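PDB 4A02: lytic chitin monooxygenase from Enterococcus faecalis, which cleaves glycosidic bonds in alpha- and beta-chitin oxidatively by a copper-dependent mechanism, working in synergy with a chitinase. Local coordinates for residues N24-I35 with S49-E60. Sequence-based numbering, arbitrary orientation.
Sequences NVGRAQWEPQSI and SAGVSGFEPLDE
Phe55 and Arg27 join two irregular loops that sit on the beta-sandwich core of this AA10 lytic polysaccharide monooxygenase, one leading into strand 36-38 and the other following it. The Phe55 ring is held between Arg27 CB, which lies over its centre 3.7 Å from the ring centroid, and Ile35 CG1 over the opposite face. Glu31 O sits at the ring edge, in its plane, 3.5 Å from Phe55 CZ, where the rim hydrogens suit a carbonyl oxygen. Arginine fits here because its aliphatic part covers the aromatic face while its polar end bonds to backbone. The bend at chi3 (69°) turns the guanidinium so that Phe55 CE1 lies over one of its faces, the two planes 41° apart. There Arg27 NH1 donates to Ser53 O at 2.9 Å, nearly along the C=O axis. In the conformer described here, NE and NH2 grip Glu31 OE2 and OE1 side-on in a salt bridge that would hold the guanidinium's rotation; Glu31 also has a second conformer. Alongside, Arg27 N gives a straight bond (168°) to Gly54 O. Gly26 and Gly54 suit this close approach: both have positive phi and, lacking side chains, let Gly26 CA face Gly54 O. Farther inward, Leu58 spreads its two methyls, CD2 against Val25 CG1 (3.7 Å) and CD1 meeting Ile35 CD1 tip to tip (3.6 Å), with helix 10-13 touching Ile35 and Ala28 from beyond. At the outer end Pro57 CB packs against Asn24 O at 3.3 Å, and a water links Asn24 ND2 to Glu60 OE1, which also forms a salt bridge with Arg65. The Ser34 side chain is about 5 Å from that of the copper ligand His1; such loops are typical of the AA10 L2 region, beside the copper site.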
loop_
_atom_site.group_PDB
_atom_site.type_symbol
_atom_site.label_atom_id
_atom_site.label_comp_id
_atom_site.label_asym_id
_atom_site.label_seq_id
_atom_site.Cartn_x
_atom_site.Cartn_y
_atom_site.Cartn_z
ATOM N N ASN A 24 15.761 -1.691 -5.685
ATOM C CA ASN A 24 15.143 -2.448 -6.781
ATOM C C ASN A 24 13.638 -2.580 -6.639
ATOM O O ASN A 24 13.077 -3.654 -6.388
ATOM C CB ASN A 24 15.800 -3.787 -7.005
ATOM C CG ASN A 24 15.285 -4.436 -8.270
ATOM O OD1 ASN A 24 14.723 -3.752 -9.139
ATOM N ND2 ASN A 24 15.472 -5.742 -8.384
ATOM N N VAL A 25 12.941 -1.463 -6.898
ATOM C CA VAL A 25 11.495 -1.415 -6.921
ATOM C C VAL A 25 10.981 -1.219 -8.375
ATOM O O VAL A 25 9.823 -0.840 -8.602
ATOM C CB VAL A 25 10.918 -0.335 -6.008
ATOM C CG1 VAL A 25 11.189 -0.673 -4.550
ATOM C CG2 VAL A 25 11.421 1.039 -6.351
ATOM N N GLY A 26 11.813 -1.532 -9.370
ATOM C CA GLY A 26 11.416 -1.346 -10.741
ATOM C C GLY A 26 11.023 0.085 -11.010
ATOM O O GLY A 26 11.640 1.030 -10.540
ATOM N N ARG A 27 9.950 0.240 -11.804
ATOM C CA ARG A 27 9.485 1.568 -12.199
ATOM C C ARG A 27 9.153 2.458 -11.020
ATOM O O ARG A 27 9.142 3.675 -11.193
ATOM C CB ARG A 27 8.243 1.475 -13.075
ATOM C CG ARG A 27 8.446 0.993 -14.485
ATOM C CD ARG A 27 7.118 0.745 -15.180
ATOM N NE ARG A 27 6.440 2.003 -15.407
ATOM C CZ ARG A 27 5.231 2.109 -15.927
ATOM N NH1 ARG A 27 4.560 1.054 -16.288
ATOM N NH2 ARG A 27 4.679 3.270 -16.110
ATOM N N ALA A 28 8.854 1.888 -9.847
ATOM C CA ALA A 28 8.499 2.729 -8.706
ATOM C C ALA A 28 9.608 3.622 -8.241
ATOM O O ALA A 28 9.369 4.559 -7.485
ATOM C CB ALA A 28 7.992 1.864 -7.556
ATOM N N GLN A 29 10.863 3.365 -8.680
ATOM C CA GLN A 29 11.931 4.268 -8.304
ATOM C C GLN A 29 11.705 5.635 -8.884
ATOM O O GLN A 29 12.129 6.650 -8.280
ATOM C CB GLN A 29 13.266 3.660 -8.745
ATOM C CG GLN A 29 14.471 4.496 -8.377
ATOM C CD GLN A 29 15.755 3.815 -8.759
ATOM O OE1 GLN A 29 15.923 2.594 -8.611
ATOM N NE2 GLN A 29 16.731 4.562 -9.218
ATOM N N TRP A 30 11.050 5.708 -10.037
ATOM C CA TRP A 30 10.784 6.929 -10.748
ATOM C C TRP A 30 9.314 7.332 -10.724
ATOM O O TRP A 30 9.032 8.530 -10.886
ATOM C CB TRP A 30 11.293 6.834 -12.221
ATOM C CG TRP A 30 12.766 6.500 -12.231
ATOM C CD1 TRP A 30 13.828 7.347 -12.128
ATOM C CD2 TRP A 30 13.350 5.179 -12.302
ATOM N NE1 TRP A 30 15.015 6.676 -12.137
ATOM C CE2 TRP A 30 14.740 5.323 -12.242
ATOM C CE3 TRP A 30 12.822 3.891 -12.403
ATOM C CZ2 TRP A 30 15.606 4.237 -12.279
ATOM C CZ3 TRP A 30 13.672 2.848 -12.452
ATOM C CH2 TRP A 30 15.049 3.003 -12.411
ATOM N N GLU A 31 8.406 6.373 -10.565
ATOM C CA GLU A 31 6.970 6.688 -10.636
ATOM C C GLU A 31 6.219 5.858 -9.596
ATOM O O GLU A 31 5.359 5.020 -9.862
ATOM C CB GLU A 31 6.386 6.445 -12.027
ATOM C CG GLU A 31 7.285 6.383 -13.211
ATOM C CD GLU A 31 6.905 5.579 -14.401
ATOM O OE1 GLU A 31 5.944 5.903 -15.160
ATOM O OE2 GLU A 31 7.583 4.583 -14.818
ATOM N N PRO A 32 6.493 6.168 -8.325
ATOM C CA PRO A 32 5.803 5.469 -7.234
ATOM C C PRO A 32 4.291 5.719 -7.212
ATOM O O PRO A 32 3.559 4.943 -6.586
ATOM C CB PRO A 32 6.474 6.032 -5.975
ATOM C CG PRO A 32 6.940 7.398 -6.414
ATOM C CD PRO A 32 7.438 7.186 -7.791
ATOM N N GLN A 33 3.861 6.788 -7.883
ATOM C CA GLN A 33 2.470 7.196 -7.937
ATOM C C GLN A 33 1.638 6.444 -8.965
ATOM O O GLN A 33 0.420 6.692 -9.065
ATOM C CB GLN A 33 2.366 8.697 -8.237
ATOM C CG GLN A 33 2.727 9.111 -9.658
ATOM C CD GLN A 33 4.164 9.353 -9.923
ATOM O OE1 GLN A 33 5.066 8.919 -9.173
ATOM N NE2 GLN A 33 4.469 10.026 -11.030
ATOM N N SER A 34 2.252 5.562 -9.760
ATOM C CA SER A 34 1.616 5.019 -10.961
ATOM C C SER A 34 1.209 3.566 -10.876
ATOM O O SER A 34 1.100 2.889 -11.912
ATOM C CB SER A 34 2.509 5.289 -12.173
ATOM O OG SER A 34 2.761 6.648 -12.290
ATOM N N ILE A 35 0.930 3.067 -9.669
ATOM C CA ILE A 35 0.576 1.673 -9.492
ATOM C C ILE A 35 -0.960 1.557 -9.593
ATOM O O ILE A 35 -1.701 1.439 -8.626
ATOM C CB ILE A 35 1.162 1.063 -8.231
ATOM C CG1 ILE A 35 2.662 1.323 -8.191
ATOM C CG2 ILE A 35 0.841 -0.411 -8.167
ATOM C CD1 ILE A 35 3.350 0.791 -6.947
ATOM N N SER A 49 2.768 -4.883 -7.139
ATOM C CA SER A 49 2.885 -4.238 -8.418
ATOM C C SER A 49 1.521 -3.973 -9.110
ATOM O O SER A 49 1.511 -3.324 -10.142
ATOM C CB SER A 49 3.656 -5.117 -9.382
ATOM O OG SER A 49 2.965 -6.281 -9.751
ATOM N N ALA A 50 0.463 -4.527 -8.550
ATOM C CA ALA A 50 -0.887 -4.517 -9.127
ATOM C C ALA A 50 -0.902 -5.059 -10.545
ATOM O O ALA A 50 -1.801 -4.765 -11.315
ATOM C CB ALA A 50 -1.516 -3.153 -9.061
ATOM N N GLY A 51 0.044 -5.898 -10.901
ATOM C CA GLY A 51 0.174 -6.438 -12.236
ATOM C C GLY A 51 0.662 -5.465 -13.277
ATOM O O GLY A 51 0.625 -5.825 -14.461
ATOM N N VAL A 52 1.111 -4.290 -12.902
ATOM C CA VAL A 52 1.501 -3.261 -13.853
ATOM C C VAL A 52 2.899 -3.603 -14.395
ATOM O O VAL A 52 3.842 -3.859 -13.639
ATOM C CB VAL A 52 1.457 -1.853 -13.235
ATOM C CG1 VAL A 52 1.847 -0.796 -14.268
ATOM C CG2 VAL A 52 0.084 -1.589 -12.676
ATOM N N SER A 53 3.044 -3.514 -15.723
ATOM C CA SER A 53 4.307 -3.834 -16.341
ATOM C C SER A 53 5.399 -2.922 -15.835
ATOM O O SER A 53 5.244 -1.708 -15.792
ATOM C CB SER A 53 4.162 -3.634 -17.867
ATOM O OG SER A 53 3.256 -4.524 -18.421
ATOM N N GLY A 54 6.543 -3.514 -15.462
ATOM C CA GLY A 54 7.675 -2.795 -15.012
ATOM C C GLY A 54 7.778 -2.580 -13.500
ATOM O O GLY A 54 8.825 -2.105 -13.033
ATOM N N PHE A 55 6.701 -2.909 -12.798
ATOM C CA PHE A 55 6.686 -2.816 -11.340
ATOM C C PHE A 55 6.893 -4.166 -10.657
ATOM O O PHE A 55 6.860 -4.241 -9.442
ATOM C CB PHE A 55 5.380 -2.182 -10.852
ATOM C CG PHE A 55 5.258 -0.714 -11.146
ATOM C CD1 PHE A 55 4.684 -0.242 -12.299
ATOM C CD2 PHE A 55 5.667 0.229 -10.208
ATOM C CE1 PHE A 55 4.519 1.105 -12.538
ATOM C CE2 PHE A 55 5.503 1.581 -10.423
ATOM C CZ PHE A 55 4.924 2.035 -11.595
ATOM N N GLU A 56 7.168 -5.224 -11.450
ATOM C CA GLU A 56 7.295 -6.560 -10.882
ATOM C C GLU A 56 8.343 -6.680 -9.786
ATOM O O GLU A 56 8.133 -7.531 -8.911
ATOM C CB GLU A 56 7.608 -7.618 -11.941
ATOM C CG GLU A 56 6.674 -7.723 -13.106
ATOM C CD GLU A 56 6.855 -6.738 -14.246
ATOM O OE1 GLU A 56 7.674 -5.793 -14.161
ATOM O OE2 GLU A 56 6.113 -6.897 -15.275
ATOM N N PRO A 57 9.450 -5.937 -9.742
ATOM C CA PRO A 57 10.389 -6.121 -8.604
ATOM C C PRO A 57 9.721 -5.891 -7.266
ATOM O O PRO A 57 10.147 -6.484 -6.259
ATOM C CB PRO A 57 11.515 -5.140 -8.894
ATOM C CG PRO A 57 11.491 -5.024 -10.413
ATOM C CD PRO A 57 10.016 -5.000 -10.734
ATOM N N LEU A 58 8.684 -5.051 -7.200
ATOM C CA LEU A 58 7.942 -4.857 -5.956
ATOM C C LEU A 58 7.323 -6.140 -5.434
ATOM O O LEU A 58 7.030 -6.231 -4.241
ATOM C CB LEU A 58 6.823 -3.832 -6.145
ATOM C CG LEU A 58 7.282 -2.369 -6.190
ATOM C CD1 LEU A 58 6.113 -1.511 -6.669
ATOM C CD2 LEU A 58 7.745 -1.890 -4.820
ATOM N N ASP A 59 7.032 -7.114 -6.316
ATOM C CA ASP A 59 6.415 -8.338 -5.894
ATOM C C ASP A 59 7.399 -9.297 -5.267
ATOM O O ASP A 59 6.968 -10.341 -4.733
ATOM C CB ASP A 59 5.723 -9.008 -7.079
ATOM C CG ASP A 59 4.592 -8.182 -7.638
ATOM O OD1 ASP A 59 3.826 -7.601 -6.853
ATOM O OD2 ASP A 59 4.468 -8.146 -8.903
ATOM N N GLU A 60 8.681 -9.001 -5.293
ATOM C CA GLU A 60 9.636 -9.854 -4.603
ATOM C C GLU A 60 9.291 -9.836 -3.113
ATOM O O GLU A 60 8.753 -8.878 -2.582
ATOM C CB GLU A 60 11.059 -9.357 -4.901
ATOM C CG GLU A 60 11.366 -9.578 -6.380
ATOM C CD GLU A 60 12.690 -9.064 -6.872
ATOM O OE1 GLU A 60 13.588 -8.809 -6.039
ATOM O OE2 GLU A 60 12.826 -8.962 -8.122
HETATM O O HOH W 1 16.184 -8.065 -6.666
#